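Local structure of putative hemin transport system, substrate-binding protein (Burkholderia cenocepacia J2315, 5GIZ) at residues Val33-Thr38 / Leu48-Tyr53; Gly52-Leu57 / Leu71-Ala76. The protein probably binds heme in the periplasm and delivers it to a membrane transporter for uptake into the cell. One frame throughout, in Å; residues are numbered along the deposited sequence. Where two conformers were deposited one is given.

Contact 1. Residues Val33-Thr38 / Leu48-Tyr53; sequences VGADTT and LPKVGY
K50 lies across the backbone of A35 and D36. Its CB sits over A35 O and near the methyl of T37, and CG follows toward D36 O. K50 CD comes 3.3 Å from D36 O, and K50 CE packs 4.1 Å from A35 CB. Bends of K50 at chi2 (-57°) and chi4 (-67°) then fold the tip back. There K50 NZ donates to A45 O, its stronger polar partner, and to a lone pair of L48 O at 2.9 Å. Beneath this chain the backbones form a single parallel bridge: A35 N donates to P49 O at 3.1 Å, and V51 N returns to A35 O at 2.9 Å. Farther along, T37 N donates to G52 O (3.0 Å). D36 OD2 closes an Asx turn with T38 N and also takes the T38 hydroxyl, OG1 to OD2 2.6 Å, on its syn lone pair, while G12 N holds OD1. T37 OG1 stands 3.3 Å from Y53 CA. Backbone bonds and three donors on the D36 carboxylate thus probably hold in place, in this apo model, the loops presenting T37 and Y53, which bind heme in heme-bound structures of this protein, Y53 as an axial iron ligand.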
loop_
_atom_site.group_PDB
_atom_site.type_symbol
_atom_site.label_atom_id
_atom_site.label_comp_id
_atom_site.label_asym_id
_atom_site.label_seq_id
_atom_site.Cartn_x
_atom_site.Cartn_y
_atom_site.Cartn_z
ATOM N N VAL A 33 -3.527 -11.881 -16.774
ATOM C CA VAL A 33 -2.686 -13.049 -17.042
ATOM C C VAL A 33 -1.324 -13.048 -16.361
ATOM O O VAL A 33 -0.620 -14.064 -16.405
ATOM C CB VAL A 33 -2.480 -13.219 -18.577
ATOM C CG1 VAL A 33 -3.823 -13.325 -19.299
ATOM C CG2 VAL A 33 -1.588 -12.121 -19.158
ATOM N N GLY A 34 -0.934 -11.939 -15.728
ATOM C CA GLY A 34 0.347 -11.862 -15.078
ATOM C C GLY A 34 0.378 -10.601 -14.222
ATOM O O GLY A 34 -0.479 -9.687 -14.376
ATOM N N ALA A 35 1.352 -10.568 -13.325
ATOM C CA ALA A 35 1.556 -9.470 -12.367
ATOM C C ALA A 35 2.967 -9.488 -11.823
ATOM O O ALA A 35 3.730 -10.410 -12.074
ATOM C CB ALA A 35 0.575 -9.598 -11.215
ATOM N N ASP A 36 3.283 -8.468 -11.039
ATOM C CA ASP A 36 4.530 -8.510 -10.258
ATOM C C ASP A 36 4.243 -9.158 -8.903
ATOM O O ASP A 36 3.080 -9.423 -8.524
ATOM C CB ASP A 36 5.073 -7.115 -10.038
ATOM C CG ASP A 36 4.266 -6.355 -9.048
ATOM O OD1 ASP A 36 3.088 -6.071 -9.394
ATOM O OD2 ASP A 36 4.806 -6.077 -7.946
ATOM N N THR A 37 5.309 -9.406 -8.157
ATOM C CA THR A 37 5.176 -10.125 -6.880
ATOM C C THR A 37 4.393 -9.444 -5.803
ATOM O O THR A 37 3.961 -10.125 -4.849
ATOM C CB THR A 37 6.560 -10.431 -6.322
ATOM O OG1 THR A 37 7.277 -9.215 -6.092
ATOM C CG2 THR A 37 7.343 -11.329 -7.289
ATOM N N THR A 38 4.185 -8.138 -5.904
ATOM C CA THR A 38 3.393 -7.432 -4.892
ATOM C C THR A 38 1.901 -7.685 -4.998
ATOM O O THR A 38 1.130 -7.307 -4.107
ATOM C CB THR A 38 3.626 -5.901 -4.862
ATOM O OG1 THR A 38 3.180 -5.276 -6.062
ATOM C CG2 THR A 38 5.048 -5.562 -4.627
ATOM N N LEU A 48 -1.897 -15.415 -10.209
ATOM C CA LEU A 48 -1.337 -14.979 -11.495
ATOM C C LEU A 48 0.154 -15.301 -11.506
ATOM O O LEU A 48 0.846 -15.017 -10.516
ATOM C CB LEU A 48 -1.469 -13.475 -11.616
ATOM C CG LEU A 48 -2.878 -12.928 -11.723
ATOM C CD1 LEU A 48 -2.778 -11.402 -11.637
ATOM C CD2 LEU A 48 -3.580 -13.380 -13.000
ATOM N N PRO A 49 0.681 -15.829 -12.633
ATOM C CA PRO A 49 2.136 -15.931 -12.770
ATOM C C PRO A 49 2.792 -14.558 -12.566
ATOM O O PRO A 49 2.239 -13.517 -13.000
ATOM C CB PRO A 49 2.325 -16.437 -14.194
ATOM C CG PRO A 49 1.044 -17.127 -14.528
ATOM C CD PRO A 49 -0.034 -16.396 -13.783
ATOM N N LYS A 50 3.958 -14.532 -11.937
ATOM C CA LYS A 50 4.603 -13.282 -11.594
ATOM C C LYS A 50 5.848 -13.115 -12.427
ATOM O O LYS A 50 6.562 -14.110 -12.719
ATOM C CB LYS A 50 4.944 -13.194 -10.091
ATOM C CG LYS A 50 3.752 -13.456 -9.177
ATOM C CD LYS A 50 2.642 -12.499 -9.499
ATOM C CE LYS A 50 1.618 -12.353 -8.380
ATOM N NZ LYS A 50 0.789 -13.505 -8.069
ATOM N N VAL A 51 6.121 -11.856 -12.772
ATOM C CA VAL A 51 7.233 -11.504 -13.645
ATOM C C VAL A 51 8.236 -10.558 -13.015
ATOM O O VAL A 51 8.819 -9.693 -13.670
ATOM C CB VAL A 51 6.725 -11.026 -15.021
ATOM C CG1 VAL A 51 6.095 -12.206 -15.750
ATOM C CG2 VAL A 51 5.830 -9.812 -14.863
ATOM N N GLY A 52 8.496 -10.772 -11.745
ATOM C CA GLY A 52 9.505 -10.064 -11.018
ATOM C C GLY A 52 8.921 -9.183 -9.961
ATOM O O GLY A 52 7.680 -8.987 -9.896
ATOM N N TYR A 53 9.797 -8.718 -9.079
ATOM C CA TYR A 53 9.382 -7.671 -8.140
ATOM C C TYR A 53 9.117 -6.399 -8.948
ATOM O O TYR A 53 9.701 -6.187 -9.996
ATOM C CB TYR A 53 10.414 -7.417 -7.014
ATOM C CG TYR A 53 10.109 -6.203 -6.129
ATOM C CD1 TYR A 53 8.985 -6.181 -5.292
ATOM C CD2 TYR A 53 10.957 -5.072 -6.126
ATOM C CE1 TYR A 53 8.707 -5.090 -4.498
ATOM C CE2 TYR A 53 10.671 -3.976 -5.334
ATOM C CZ TYR A 53 9.552 -3.992 -4.512
ATOM O OH TYR A 53 9.258 -2.907 -3.701
#

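Contact 2. Residues Gly52-Leu57 / Leu71-Ala76; sequences GYQRAL and LASAEA
Q54 and E75 carry most of this contact, lying side by side and pointing the same way, each on its own type I turn. The turns are defined by backbone bonds, A56 N to Y53 O at 2.8 Å in one and A76 N to S73 O at 3.1 Å in the other.

The van der Waals part comes first. Q54 CG is turned 100° from its backbone N, off a staggered position, but the chain beyond is extended, and this carries the amide alongside E75. The amide carbon, Q54 CD, rests 3.6 Å from E75 CB. E75 itself bends at chi2 (97°). The planes of its carboxylate and of the Q54 amide are 31° apart. In the conformer given, R55 CG passes E75 O at 3.8 Å, and deeper in the contact L57 CD1 meets A76 CB at 4.3 Å. L57 and A76 both also pack on I11 of the central strand 6-11.

Polar contacts gather at the amide end. Q54 NE2 stands 3.0 Å from S73 OG. A water donates to E75 OE1 at 2.9 Å and also lies beside Q54 NE2, but so close there that this half of the bridge is doubtful.

Weak backbone bonding makes up the third kind: A76 CA-H points at Q54 O, with 3.3 Å between A76 CA and Q54 O. The neighbouring G77 adds conventional backbone bonds to Q54 and L57.

Both Q54 and R55 bind heme in heme-bound structures of this protein; this model is the apo form. The contact steadies the Q54 turn through modest packing and the weak CA-H...O approach, while G77 supplies backbone bonds. At the polar end, the E75 carboxylate next to the amide NE2 may help set the orientation of the amide.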
loop_
_atom_site.group_PDB
_atom_site.type_symbol
_atom_site.label_atom_id
_atom_site.label_comp_id
_atom_site.label_asym_id
_atom_site.label_seq_id
_atom_site.Cartn_x
_atom_site.Cartn_y
_atom_site.Cartn_z
ATOM N N GLY A 52 8.496 -10.772 -11.745
ATOM C CA GLY A 52 9.505 -10.064 -11.018
ATOM C C GLY A 52 8.921 -9.183 -9.961
ATOM O O GLY A 52 7.680 -8.987 -9.896
ATOM N N TYR A 53 9.797 -8.718 -9.079
ATOM C CA TYR A 53 9.382 -7.671 -8.140
ATOM C C TYR A 53 9.117 -6.399 -8.948
ATOM O O TYR A 53 9.701 -6.187 -9.996
ATOM C CB TYR A 53 10.414 -7.417 -7.014
ATOM C CG TYR A 53 10.109 -6.203 -6.129
ATOM C CD1 TYR A 53 8.985 -6.181 -5.292
ATOM C CD2 TYR A 53 10.957 -5.072 -6.126
ATOM C CE1 TYR A 53 8.707 -5.090 -4.498
ATOM C CE2 TYR A 53 10.671 -3.976 -5.334
ATOM C CZ TYR A 53 9.552 -3.992 -4.512
ATOM O OH TYR A 53 9.258 -2.907 -3.701
ATOM N N GLN A 54 8.203 -5.565 -8.454
ATOM C CA GLN A 54 7.723 -4.401 -9.220
ATOM C C GLN A 54 8.825 -3.451 -9.684
ATOM O O GLN A 54 8.692 -2.944 -10.778
ATOM C CB GLN A 54 6.556 -3.662 -8.537
ATOM C CG GLN A 54 6.864 -2.420 -7.784
ATOM C CD GLN A 54 5.700 -1.919 -6.954
ATOM O OE1 GLN A 54 5.800 -1.875 -5.751
ATOM N NE2 GLN A 54 4.625 -1.521 -7.590
ATOM N N ARG A 55 9.913 -3.318 -8.917
ATOM C CA ARG A 55 11.083 -2.496 -9.299
ATOM C C ARG A 55 12.184 -3.259 -10.037
ATOM O O ARG A 55 13.219 -2.682 -10.405
ATOM C CB ARG A 55 11.733 -1.894 -8.056
ATOM C CG ARG A 55 10.840 -1.023 -7.209
ATOM C CD ARG A 55 11.685 -0.047 -6.399
ATOM N NE ARG A 55 12.032 1.135 -7.189
ATOM C CZ ARG A 55 13.261 1.599 -7.444
ATOM N NH1 ARG A 55 14.356 1.018 -6.950
ATOM N NH2 ARG A 55 13.389 2.682 -8.195
ATOM N N ALA A 56 11.996 -4.553 -10.247
ATOM C CA ALA A 56 13.000 -5.401 -10.892
ATOM C C ALA A 56 12.304 -6.366 -11.854
ATOM O O ALA A 56 12.466 -7.554 -11.776
ATOM C CB ALA A 56 13.818 -6.155 -9.844
ATOM N N LEU A 57 11.534 -5.814 -12.781
ATOM C CA LEU A 57 10.707 -6.627 -13.680
ATOM C C LEU A 57 11.561 -7.367 -14.678
ATOM O O LEU A 57 12.584 -6.831 -15.133
ATOM C CB LEU A 57 9.689 -5.754 -14.402
ATOM C CG LEU A 57 8.589 -5.111 -13.569
ATOM C CD1 LEU A 57 7.769 -4.139 -14.348
ATOM C CD2 LEU A 57 7.669 -6.161 -12.986
ATOM N N LEU A 71 -0.923 -2.402 -17.132
ATOM C CA LEU A 71 -1.249 -1.348 -16.215
ATOM C C LEU A 71 -0.160 -1.304 -15.187
ATOM O O LEU A 71 0.062 -2.286 -14.484
ATOM C CB LEU A 71 -2.588 -1.621 -15.536
ATOM C CG LEU A 71 -3.752 -1.940 -16.491
ATOM C CD1 LEU A 71 -4.983 -2.357 -15.644
ATOM C CD2 LEU A 71 -4.008 -0.814 -17.423
ATOM N N ALA A 72 0.542 -0.175 -15.120
ATOM C CA ALA A 72 1.733 -0.077 -14.314
ATOM C C ALA A 72 1.680 1.005 -13.285
ATOM O O ALA A 72 1.321 2.165 -13.578
ATOM C CB ALA A 72 2.949 0.157 -15.212
ATOM N N SER A 73 2.057 0.643 -12.078
ATOM C CA SER A 73 2.090 1.616 -10.997
ATOM C C SER A 73 3.270 2.534 -11.245
ATOM O O SER A 73 4.208 2.226 -12.020
ATOM C CB SER A 73 2.250 0.894 -9.679
ATOM O OG SER A 73 3.525 0.338 -9.673
ATOM N N ALA A 74 3.268 3.605 -10.460
ATOM C CA ALA A 74 4.350 4.584 -10.473
ATOM C C ALA A 74 5.702 3.939 -10.159
ATOM O O ALA A 74 6.723 4.382 -10.640
ATOM C CB ALA A 74 4.029 5.691 -9.460
ATOM N N GLU A 75 5.682 2.880 -9.372
ATOM C CA GLU A 75 6.885 2.198 -8.894
ATOM C C GLU A 75 7.470 1.156 -9.887
ATOM O O GLU A 75 8.615 0.674 -9.739
ATOM C CB GLU A 75 6.544 1.581 -7.522
ATOM C CG GLU A 75 6.114 2.622 -6.460
ATOM C CD GLU A 75 4.591 2.824 -6.253
ATOM O OE1 GLU A 75 3.755 2.420 -7.079
ATOM O OE2 GLU A 75 4.201 3.426 -5.222
ATOM N N ALA A 76 6.715 0.814 -10.934
ATOM C CA ALA A 76 7.138 -0.223 -11.892
ATOM C C ALA A 76 8.445 0.126 -12.624
ATOM O O ALA A 76 8.593 1.222 -13.107
ATOM C CB ALA A 76 6.024 -0.458 -12.898
HETATM O O HOH W 1 2.865 -0.266 -6.520
#

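How the contacts relate
From the N terminus, strand 30-35 runs into the loop of contact 1, which closes back through helix 43-46 onto residues 48-53. Contact 2 begins where that closure ends, sharing G52 and Y53, and closes the next loop, through strand 56-57 and helix 59-64, onto the end of strand 69-72. The two closures are consecutive, neither nested nor crossed. Strands 30-35 and 69-72 flank 6-11 in the parallel sheet, so residues 52-57 span between loops leaving its two neighbours. The centres are 9 Å apart, and D36 and T38 of contact 1 touch Q54 of contact 2. Together they gather T37, Y53, Q54 and R55 into one part of the heme site.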